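Local coordinates for truncated hemoglobin from geobacillus stearothermophilus (Geobacillus stearothermophilus, PDB 2BKM), which binds haem and molecular oxygen, and probably serves in oxygen storage or transport as a truncated haemoglobin of the globin superfamily, at residues A[15-19]-A[95-101]; A[52-56]-A[109-113]; A[78-83]-A[120-126]. One frame throughout, in Å; residues are numbered along the deposited sequence.

Interaction 1: A[15-19]-A[95-101]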
loop_
_atom_site.group_PDB
_atom_site.type_symbol
_atom_site.label_atom_id
_atom_site.label_comp_id
_atom_site.label_asym_id
_atom_site.label_seq_id
_atom_site.Cartn_x
_atom_site.Cartn_y
_atom_site.Cartn_z
ATOM N N THR A 15 0.582 13.569 3.279
ATOM C CA THR A 15 0.125 12.362 3.969
ATOM C C THR A 15 0.696 11.115 3.289
ATOM O O THR A 15 1.164 10.185 3.947
ATOM C CB THR A 15 -1.393 12.304 3.960
ATOM O OG1 THR A 15 -1.865 13.435 4.684
ATOM C CG2 THR A 15 -1.901 11.064 4.675
ATOM N N VAL A 16 0.644 11.082 1.969
ATOM C CA VAL A 16 1.160 9.907 1.284
ATOM C C VAL A 16 2.616 9.701 1.599
ATOM O O VAL A 16 3.033 8.583 1.848
ATOM C CB VAL A 16 0.913 9.965 -0.236
ATOM C CG1 VAL A 16 1.578 8.789 -0.975
ATOM C CG2 VAL A 16 -0.587 10.006 -0.515
ATOM N N ALA A 17 3.393 10.788 1.591
ATOM C CA ALA A 17 4.815 10.663 1.886
ATOM C C ALA A 17 5.061 10.088 3.270
ATOM O O ALA A 17 5.905 9.202 3.435
ATOM C CB ALA A 17 5.474 12.031 1.794
ATOM N N LYS A 18 4.374 10.641 4.267
ATOM C CA LYS A 18 4.573 10.206 5.609
ATOM C C LYS A 18 4.160 8.753 5.751
ATOM O O LYS A 18 4.813 7.978 6.395
ATOM C CB LYS A 18 3.702 11.043 6.548
ATOM C CG LYS A 18 4.288 12.371 6.894
ATOM C CD LYS A 18 3.272 13.122 7.707
ATOM C CE LYS A 18 3.919 14.223 8.506
ATOM N NZ LYS A 18 2.920 14.709 9.482
ATOM N N LEU A 19 3.033 8.433 5.128
ATOM C CA LEU A 19 2.474 7.090 5.222
ATOM C C LEU A 19 3.428 6.053 4.650
ATOM O O LEU A 19 3.679 5.014 5.270
ATOM C CB LEU A 19 1.133 7.029 4.483
ATOM C CG LEU A 19 0.458 5.653 4.588
ATOM C CD1 LEU A 19 0.178 5.289 6.039
ATOM C CD2 LEU A 19 -0.833 5.728 3.781
ATOM N N ALA A 95 1.045 1.863 10.200
ATOM C CA ALA A 95 1.648 3.068 9.643
ATOM C C ALA A 95 0.646 4.214 9.667
ATOM O O ALA A 95 1.034 5.346 9.961
ATOM C CB ALA A 95 2.131 2.797 8.224
ATOM N N MET A 96 -0.619 3.947 9.314
ATOM C CA MET A 96 -1.649 4.980 9.381
ATOM C C MET A 96 -1.768 5.472 10.796
ATOM O O MET A 96 -1.813 6.682 11.010
ATOM C CB MET A 96 -2.993 4.472 8.866
ATOM C CG MET A 96 -2.984 4.231 7.387
ATOM S SD MET A 96 -4.457 3.367 6.849
ATOM C CE MET A 96 -4.370 3.639 5.088
ATOM N N ASP A 97 -1.793 4.546 11.750
ATOM C CA ASP A 97 -1.895 4.973 13.162
ATOM C C ASP A 97 -0.669 5.820 13.529
ATOM O O ASP A 97 -0.806 6.884 14.198
ATOM C CB ASP A 97 -1.943 3.795 14.097
ATOM C CG ASP A 97 -3.187 2.975 13.979
ATOM O OD1 ASP A 97 -4.192 3.417 13.390
ATOM O OD2 ASP A 97 -3.162 1.828 14.496
ATOM N N GLU A 98 0.503 5.401 13.082
ATOM C CA GLU A 98 1.756 6.039 13.525
ATOM C C GLU A 98 1.794 7.464 13.033
ATOM O O GLU A 98 2.285 8.328 13.745
ATOM C CB GLU A 98 2.930 5.276 12.958
ATOM C CG GLU A 98 4.281 5.876 13.280
ATOM C CD GLU A 98 5.421 4.977 12.822
ATOM O OE1 GLU A 98 6.543 5.483 12.737
ATOM O OE2 GLU A 98 5.187 3.773 12.556
ATOM N N ILE A 99 1.304 7.727 11.829
ATOM C CA ILE A 99 1.400 9.083 11.274
ATOM C C ILE A 99 0.225 9.915 11.732
ATOM O O ILE A 99 0.077 11.080 11.329
ATOM C CB ILE A 99 1.528 9.105 9.751
ATOM C CG1 ILE A 99 0.229 8.591 9.056
ATOM C CG2 ILE A 99 2.774 8.304 9.334
ATOM C CD1 ILE A 99 0.164 9.045 7.588
ATOM N N GLY A 100 -0.609 9.307 12.577
ATOM C CA GLY A 100 -1.801 9.965 13.099
ATOM C C GLY A 100 -2.889 10.204 12.084
ATOM O O GLY A 100 -3.684 11.132 12.250
ATOM N N LEU A 101 -3.010 9.340 11.067
ATOM C CA LEU A 101 -4.070 9.450 10.068
ATOM C C LEU A 101 -5.264 8.640 10.509
ATOM O O LEU A 101 -5.232 7.386 10.466
ATOM C CB LEU A 101 -3.600 8.914 8.725
ATOM C CG LEU A 101 -4.648 8.856 7.627
ATOM C CD1 LEU A 101 -5.209 10.246 7.233
ATOM C CD2 LEU A 101 -4.095 8.118 6.427
HETATM O O HOH W 1 2.342 12.685 11.148
#
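In the all-helical truncated globin fold, L19 on helix 12-29 packs against A95, M96 and I99 at the C-terminal end of helix 82-98. The L19 side chain does this with two different parts. Its CD1 methyl reaches farthest, lying 3.6 Å from CG of M96 and 3.8 Å from CB of A95, while its CB, nearer the backbone, receives CD1 of I99 at 3.8 Å. With CG anti to the backbone N (chi1 -178°), L19 carries CD1 across to the other helix although its CB is not aimed there.

I99 spreads its two branches along helix 12-29. CG2 rests on the carbonyl O of K18 at 3.6 Å, and CD1 runs on to the L19 backbone and to CG2 of T15. The helix is terminated by a Schellman motif: G100, with positive phi, and L101 send their amides back to the carbonyls of D97 and M96, respectively. The turn brings L101 round so that its CD2 meets T15 CG2 at 4.1 Å, the two side chains crossing at about a right angle. The hydroxyl of T15 is used elsewhere, on the carbonyl of I10.

At the outer margin a water bridges the two segments. It accepts from NZ at the end of the extended K18 chain, 2.7 Å away, and donates to the carbonyl O of I99 at 2.8 Å.

Interaction 2: A[52-56]-A[109-113]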
loop_
_atom_site.group_PDB
_atom_site.type_symbol
_atom_site.label_atom_id
_atom_site.label_comp_id
_atom_site.label_asym_id
_atom_site.label_seq_id
_atom_site.Cartn_x
_atom_site.Cartn_y
_atom_site.Cartn_z
ATOM N N LEU A 52 0.284 5.189 -4.899
ATOM C CA LEU A 52 -0.805 5.546 -4.012
ATOM C C LEU A 52 -1.347 6.927 -4.382
ATOM O O LEU A 52 -2.547 7.156 -4.325
ATOM C CB LEU A 52 -0.341 5.534 -2.564
ATOM C CG LEU A 52 -0.073 4.124 -2.003
ATOM C CD1 LEU A 52 0.460 4.274 -0.618
ATOM C CD2 LEU A 52 -1.351 3.288 -2.036
ATOM N N THR A 53 -0.463 7.805 -4.858
ATOM C CA THR A 53 -0.911 9.115 -5.328
ATOM C C THR A 53 -1.950 8.944 -6.430
ATOM O O THR A 53 -3.039 9.495 -6.376
ATOM C CB THR A 53 0.324 9.912 -5.826
ATOM O OG1 THR A 53 1.163 10.183 -4.695
ATOM C CG2 THR A 53 -0.147 11.214 -6.497
ATOM N N GLN A 54 -1.610 8.137 -7.419
ATOM C CA GLN A 54 -2.502 7.894 -8.527
ATOM C C GLN A 54 -3.745 7.133 -8.099
ATOM O O GLN A 54 -4.836 7.456 -8.502
ATOM C CB GLN A 54 -1.666 7.157 -9.574
ATOM C CG GLN A 54 -2.348 6.594 -10.762
ATOM C CD GLN A 54 -1.318 6.010 -11.691
ATOM O OE1 GLN A 54 -0.211 6.530 -11.818
ATOM N NE2 GLN A 54 -1.674 4.919 -12.348
ATOM N N TYR A 55 -3.549 6.124 -7.261
ATOM C CA TYR A 55 -4.626 5.296 -6.788
ATOM C C TYR A 55 -5.671 6.099 -6.062
ATOM O O TYR A 55 -6.852 5.775 -6.135
ATOM C CB TYR A 55 -3.990 4.360 -5.799
ATOM C CG TYR A 55 -4.808 3.300 -5.123
ATOM C CD1 TYR A 55 -5.186 3.443 -3.786
ATOM C CD2 TYR A 55 -5.120 2.131 -5.782
ATOM C CE1 TYR A 55 -5.800 2.440 -3.118
ATOM C CE2 TYR A 55 -5.747 1.087 -5.107
ATOM C CZ TYR A 55 -6.083 1.265 -3.775
ATOM O OH TYR A 55 -6.693 0.240 -3.113
ATOM N N LEU A 56 -5.231 7.153 -5.374
ATOM C CA LEU A 56 -6.149 7.971 -4.588
ATOM C C LEU A 56 -6.814 9.058 -5.392
ATOM O O LEU A 56 -7.571 9.851 -4.830
ATOM C CB LEU A 56 -5.394 8.569 -3.419
ATOM C CG LEU A 56 -4.980 7.673 -2.239
ATOM C CD1 LEU A 56 -3.831 8.303 -1.558
ATOM C CD2 LEU A 56 -6.108 7.639 -1.272
ATOM N N PHE A 109 -9.927 4.872 2.390
ATOM C CA PHE A 109 -8.670 4.510 1.739
ATOM C C PHE A 109 -8.239 3.099 2.152
ATOM O O PHE A 109 -7.907 2.267 1.304
ATOM C CB PHE A 109 -7.631 5.565 2.157
ATOM C CG PHE A 109 -6.238 5.331 1.676
ATOM C CD1 PHE A 109 -5.200 6.000 2.316
ATOM C CD2 PHE A 109 -5.938 4.529 0.570
ATOM C CE1 PHE A 109 -3.869 5.865 1.883
ATOM C CE2 PHE A 109 -4.614 4.391 0.133
ATOM C CZ PHE A 109 -3.580 5.010 0.799
ATOM N N TYR A 110 -8.269 2.826 3.455
ATOM C CA TYR A 110 -7.884 1.510 3.947
ATOM C C TYR A 110 -8.749 0.453 3.308
ATOM O O TYR A 110 -8.220 -0.607 2.914
ATOM C CB TYR A 110 -8.003 1.462 5.456
ATOM C CG TYR A 110 -7.533 0.129 5.976
ATOM C CD1 TYR A 110 -8.439 -0.770 6.447
ATOM C CD2 TYR A 110 -6.187 -0.230 5.894
ATOM C CE1 TYR A 110 -8.067 -2.022 6.886
ATOM C CE2 TYR A 110 -5.746 -1.463 6.349
ATOM C CZ TYR A 110 -6.700 -2.347 6.847
ATOM O OH TYR A 110 -6.340 -3.603 7.249
ATOM N N HIS A 111 -10.063 0.708 3.167
ATOM C CA HIS A 111 -10.927 -0.309 2.568
ATOM C C HIS A 111 -10.573 -0.535 1.121
ATOM O O HIS A 111 -10.649 -1.665 0.653
ATOM C CB HIS A 111 -12.382 0.084 2.732
ATOM C CG HIS A 111 -12.801 0.022 4.146
ATOM N ND1 HIS A 111 -13.818 0.809 4.648
ATOM C CD2 HIS A 111 -12.318 -0.694 5.193
ATOM C CE1 HIS A 111 -13.948 0.568 5.944
ATOM N NE2 HIS A 111 -13.071 -0.363 6.301
ATOM N N ARG A 112 -10.162 0.500 0.413
ATOM C CA ARG A 112 -9.723 0.268 -0.974
ATOM C C ARG A 112 -8.523 -0.651 -0.932
ATOM O O ARG A 112 -8.446 -1.569 -1.721
ATOM C CB ARG A 112 -9.349 1.582 -1.634
ATOM C CG ARG A 112 -10.562 2.432 -1.916
ATOM C CD ARG A 112 -10.290 3.557 -2.851
ATOM N NE ARG A 112 -9.690 3.108 -4.100
ATOM C CZ ARG A 112 -9.067 3.932 -4.932
ATOM N NH1 ARG A 112 -9.026 5.251 -4.676
ATOM N NH2 ARG A 112 -8.495 3.445 -6.016
ATOM N N LEU A 113 -7.621 -0.400 0.023
ATOM C CA LEU A 113 -6.423 -1.241 0.102
ATOM C C LEU A 113 -6.756 -2.668 0.493
ATOM O O LEU A 113 -6.089 -3.598 0.029
ATOM C CB LEU A 113 -5.458 -0.645 1.103
ATOM C CG LEU A 113 -4.856 0.706 0.718
ATOM C CD1 LEU A 113 -4.019 1.165 1.869
ATOM C CD2 LEU A 113 -4.035 0.610 -0.554
#
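R112 reaches across from helix 104-120 to the carbonyl O of Y55, at the end of helix 42-55. NH1 is the stronger donor, 2.7 Å from Y55 O, although the bond is bent to 132° at the hydrogen and the donor is tilted out of the carbonyl plane. A weak second bond comes from NH2 at 2.9 Å, so one backbone oxygen takes both terminal nitrogens. The same guanidinium lies flat over a face of the Y55 ring, planes 20° apart, in a cation-pi stack with CZ 4.0 Å from the ring centroid. NH2 sits above the middle of the ring. A bend at chi3 (54°) folds the otherwise extended arginine back over the tyrosine, and the two side chains run past each other in opposite directions.

The phenol OH is brought up to the backbone of R112 and L113, but its hydrogen-bond partner is OG1 of T116, one turn further along helix 104-120. In this way Y55 links helix 42-55 to helix 104-120 of the globin fold, the latter contributing L113 to the haem pocket.

Deeper in, the packing is apolar. CD2 of L113 approaches Y55 CE1 obliquely at 3.6 Å. The F109 ring is met both over a face and at its edge: L56 CD2 stands over one face in a CH-pi contact, 3.7 Å from the centroid, whereas Y55 CE1 and L52 CD2 meet its edge, the latter at 4.0 Å from CZ. L52 CD2 also touches CD2 of L113. Helix 12-29 packs on this layer through V20 against L52, and helix 82-98 through M92 against L113.

Interaction 3: A[78-83]-A[120-126]. With HEM (protoporphyrin IX containing Fe), chain D.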
loop_
_atom_site.group_PDB
_atom_site.type_symbol
_atom_site.label_atom_id
_atom_site.label_comp_id
_atom_site.label_asym_id
_atom_site.label_seq_id
_atom_site.Cartn_x
_atom_site.Cartn_y
_atom_site.Cartn_z
ATOM N N PHE A 78 5.433 -13.100 -6.801
ATOM C CA PHE A 78 5.648 -13.396 -5.393
ATOM C C PHE A 78 4.524 -14.281 -4.895
ATOM O O PHE A 78 3.407 -14.276 -5.425
ATOM C CB PHE A 78 5.641 -12.114 -4.522
ATOM C CG PHE A 78 6.467 -11.030 -5.088
ATOM C CD1 PHE A 78 5.875 -9.939 -5.736
ATOM C CD2 PHE A 78 7.860 -11.117 -5.022
ATOM C CE1 PHE A 78 6.674 -8.941 -6.284
ATOM C CE2 PHE A 78 8.651 -10.113 -5.568
ATOM C CZ PHE A 78 8.051 -9.050 -6.186
ATOM N N GLU A 79 4.815 -15.030 -3.853
ATOM C CA GLU A 79 3.774 -15.819 -3.204
ATOM C C GLU A 79 3.040 -14.923 -2.208
ATOM O O GLU A 79 3.595 -14.562 -1.145
ATOM C CB GLU A 79 4.396 -16.993 -2.449
ATOM C CG GLU A 79 3.383 -17.799 -1.667
ATOM C CD GLU A 79 3.976 -19.018 -1.015
ATOM O OE1 GLU A 79 4.029 -20.062 -1.697
ATOM O OE2 GLU A 79 4.370 -18.900 0.160
ATOM N N ILE A 80 1.830 -14.550 -2.562
ATOM C CA ILE A 80 1.001 -13.700 -1.696
ATOM C C ILE A 80 -0.130 -14.564 -1.177
ATOM O O ILE A 80 -1.140 -14.804 -1.812
ATOM C CB ILE A 80 0.487 -12.508 -2.451
ATOM C CG1 ILE A 80 1.679 -11.737 -3.053
ATOM C CG2 ILE A 80 -0.312 -11.592 -1.488
ATOM C CD1 ILE A 80 1.316 -10.456 -3.708
ATOM N N THR A 81 0.083 -15.062 0.014
ATOM C CA THR A 81 -0.932 -15.815 0.725
ATOM C C THR A 81 -1.852 -14.839 1.481
ATOM O O THR A 81 -1.497 -13.680 1.646
ATOM C CB THR A 81 -0.266 -16.665 1.768
ATOM O OG1 THR A 81 0.538 -15.804 2.565
ATOM C CG2 THR A 81 0.628 -17.779 1.075
ATOM N N PRO A 82 -3.025 -15.311 1.909
ATOM C CA PRO A 82 -3.838 -14.466 2.783
ATOM C C PRO A 82 -3.040 -13.981 4.004
ATOM O O PRO A 82 -3.146 -12.798 4.361
ATOM C CB PRO A 82 -4.970 -15.381 3.176
ATOM C CG PRO A 82 -5.110 -16.258 1.915
ATOM C CD PRO A 82 -3.715 -16.561 1.563
ATOM N N LYS A 83 -2.201 -14.826 4.601
ATOM C CA LYS A 83 -1.418 -14.394 5.741
ATOM C C LYS A 83 -0.545 -13.221 5.366
ATOM O O LYS A 83 -0.389 -12.281 6.150
ATOM C CB LYS A 83 -0.602 -15.560 6.311
ATOM C CG LYS A 83 0.199 -15.208 7.550
ATOM C CD LYS A 83 0.944 -16.424 8.100
ATOM C CE LYS A 83 1.836 -15.970 9.223
ATOM N NZ LYS A 83 0.992 -15.680 10.407
ATOM N N MET A 120 -4.603 -9.116 -4.746
ATOM C CA MET A 120 -3.208 -9.513 -4.963
ATOM C C MET A 120 -2.994 -10.959 -4.525
ATOM O O MET A 120 -2.064 -11.612 -5.004
ATOM C CB MET A 120 -2.229 -8.604 -4.197
ATOM C CG MET A 120 -2.232 -7.137 -4.581
ATOM S SD MET A 120 -1.962 -6.909 -6.334
ATOM C CE MET A 120 -3.612 -6.657 -6.887
ATOM N N VAL A 121 -3.784 -11.431 -3.567
ATOM C CA VAL A 121 -3.577 -12.781 -3.025
ATOM C C VAL A 121 -3.591 -13.787 -4.159
ATOM O O VAL A 121 -4.441 -13.729 -5.013
ATOM C CB VAL A 121 -4.686 -13.110 -2.009
ATOM C CG1 VAL A 121 -4.724 -14.609 -1.627
ATOM C CG2 VAL A 121 -4.451 -12.285 -0.781
ATOM N N ASN A 122 -2.628 -14.711 -4.151
ATOM C CA ASN A 122 -2.468 -15.573 -5.320
ATOM C C ASN A 122 -2.059 -16.963 -4.945
ATOM O O ASN A 122 -1.776 -17.743 -5.838
ATOM C CB ASN A 122 -1.489 -14.919 -6.300
ATOM C CG ASN A 122 -0.100 -14.722 -5.687
ATOM O OD1 ASN A 122 0.303 -15.473 -4.794
ATOM N ND2 ASN A 122 0.664 -13.738 -6.157
ATOM N N THR A 123 -2.083 -17.291 -3.675
ATOM C CA THR A 123 -1.656 -18.609 -3.259
ATOM C C THR A 123 -2.417 -18.945 -1.987
ATOM O O THR A 123 -2.573 -18.085 -1.117
ATOM C CB THR A 123 -0.178 -18.557 -2.893
ATOM O OG1 THR A 123 0.616 -18.058 -3.989
ATOM C CG2 THR A 123 0.348 -19.960 -2.517
ATOM N N PRO A 124 -2.852 -20.200 -1.829
ATOM C CA PRO A 124 -3.483 -20.600 -0.576
ATOM C C PRO A 124 -2.536 -20.492 0.607
ATOM O O PRO A 124 -1.330 -20.632 0.493
ATOM C CB PRO A 124 -3.877 -22.076 -0.811
ATOM C CG PRO A 124 -3.960 -22.198 -2.351
ATOM C CD PRO A 124 -2.849 -21.301 -2.821
ATOM N N ASP A 125 -3.093 -20.253 1.786
ATOM C CA ASP A 125 -2.261 -20.223 2.987
ATOM C C ASP A 125 -1.562 -21.535 3.269
ATOM O O ASP A 125 -2.095 -22.612 2.935
ATOM C CB ASP A 125 -3.111 -19.879 4.228
ATOM C CG ASP A 125 -3.134 -18.391 4.555
ATOM O OD1 ASP A 125 -4.153 -17.962 5.151
ATOM O OD2 ASP A 125 -2.142 -17.710 4.279
ATOM N N HIS A 126 -0.437 -21.431 3.971
ATOM C CA HIS A 126 0.287 -22.585 4.502
ATOM C C HIS A 126 -0.267 -22.998 5.840
ATOM O O HIS A 126 -0.177 -22.263 6.810
ATOM C CB HIS A 126 1.739 -22.214 4.646
ATOM C CG HIS A 126 2.354 -21.884 3.335
ATOM N ND1 HIS A 126 3.002 -20.696 3.070
ATOM C CD2 HIS A 126 2.385 -22.595 2.184
ATOM C CE1 HIS A 126 3.421 -20.699 1.815
ATOM N NE2 HIS A 126 3.053 -21.836 1.255
HETATM C CHA HEM D . 5.547 -4.302 -5.463
HETATM C CHB HEM D . 4.511 -7.461 -1.982
HETATM C CHC HEM D . 0.016 -5.653 -1.825
HETATM C CHD HEM D . 1.438 -1.931 -4.503
HETATM C C1A HEM D . 5.628 -5.269 -4.502
HETATM C C2A HEM D . 6.820 -6.056 -4.265
HETATM C C3A HEM D . 6.529 -6.929 -3.302
HETATM C C4A HEM D . 5.158 -6.723 -2.915
HETATM C CMA HEM D . 7.491 -7.968 -2.696
HETATM C CAA HEM D . 8.168 -5.875 -4.983
HETATM C CBA HEM D . 8.809 -4.581 -4.517
HETATM C CGA HEM D . 9.953 -4.120 -5.399
HETATM O O1A HEM D . 10.393 -4.851 -6.347
HETATM O O2A HEM D . 10.432 -2.976 -5.190
HETATM C C1B HEM D . 3.194 -7.266 -1.684
HETATM C C2B HEM D . 2.411 -8.097 -0.793
HETATM C C3B HEM D . 1.174 -7.611 -0.782
HETATM C C4B HEM D . 1.094 -6.449 -1.634
HETATM C CMB HEM D . 2.930 -9.302 0.021
HETATM C CAB HEM D . 0.021 -8.175 0.032
HETATM C CBB HEM D . -1.250 -8.124 -0.386
HETATM C C1C HEM D . 0.027 -4.432 -2.465
HETATM C C2C HEM D . -1.025 -3.445 -2.416
HETATM C C3C HEM D . -0.590 -2.433 -3.179
HETATM C C4C HEM D . 0.718 -2.752 -3.694
HETATM C CMC HEM D . -2.370 -3.551 -1.639
HETATM C CAC HEM D . -1.256 -1.078 -3.468
HETATM C CBC HEM D . -2.487 -0.737 -3.115
HETATM C C1D HEM D . 2.648 -2.255 -5.028
HETATM C C2D HEM D . 3.325 -1.453 -6.018
HETATM C C3D HEM D . 4.577 -2.197 -6.317
HETATM C C4D HEM D . 4.529 -3.395 -5.516
HETATM C CMD HEM D . 2.863 -0.108 -6.593
HETATM C CAD HEM D . 5.659 -1.779 -7.294
HETATM C CBD HEM D . 5.440 -2.503 -8.629
HETATM C CGD HEM D . 6.629 -2.161 -9.497
HETATM O O1D HEM D . 7.731 -2.783 -9.342
HETATM O O2D HEM D . 6.467 -1.202 -10.299
HETATM N NA HEM D . 4.635 -5.714 -3.656
HETATM N NB HEM D . 2.348 -6.289 -2.169
HETATM N NC HEM D . 1.076 -3.974 -3.224
HETATM N ND HEM D . 3.395 -3.386 -4.756
HETATM FE FE HEM D . 2.855 -4.847 -3.469
#
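The carboxamide of N122 offers its N-H and C=O side by side to the backbone of 78-83, the way one residue of a neighbouring strand would with its own N-H and C=O: ND2 gives to F78 O (2.9 Å) and OD1 accepts from the amide of I80 (2.9 Å, 163°). With chi1 at 61°, CG sits between the backbone N and the carbonyl carbon, which places the amide beside the loop just ahead of helix 82-98. OG1 of T123 also donates to OD1, from the face opposite to I80 N. The backbone N of N122 completes the set with a nearly straight bond to I80 O at 2.8 Å; I80 O also takes a weak bond from T123 N.

Further along, T81 is the N-cap of helix 82-98, its OG1 accepting from the amide of R84. D125 adds to this start from outside the helix: the syn lone pair of OD2 takes the amide of K83 at 2.9 Å. P82 is lodged beside D125 and V121.

On the haem side, a porphyrin methyl, CMA, stands 3.6 Å above the centre of the F78 ring. I80 lays CG2 against the vinyl carbon CAB at 3.8 Å, and M120 places CG near CHC.

Two donors on OD1 and the ND2 bond to F78 O together fix the rotation of the N122 amide, and the carboxylate of D125 would probably be stabilised by the helix N-terminus that it meets.

In the fold
Interactions 1 and 2 form one continuous packed region, their centres 13 Å apart. F109 of interaction 2 makes two of the touches: its CE1 meets L19 CD2 at 3.6 Å and its CD1 meets M96 CE at 3.7 Å; V16 CG2 meets L56 CD1 at 3.8 Å. Interaction 3 stands apart, its centre about 26 Å from that of interaction 1, across the chain's centre, yet both use helix 82-98, interaction 3 near its start and interaction 1 at its end. Interactions 2 and 3 each reach the haem, through L113 and through F78, I80 and M120, with nearest atoms about 7 Å apart. M96 remains about 9 Å from the haem.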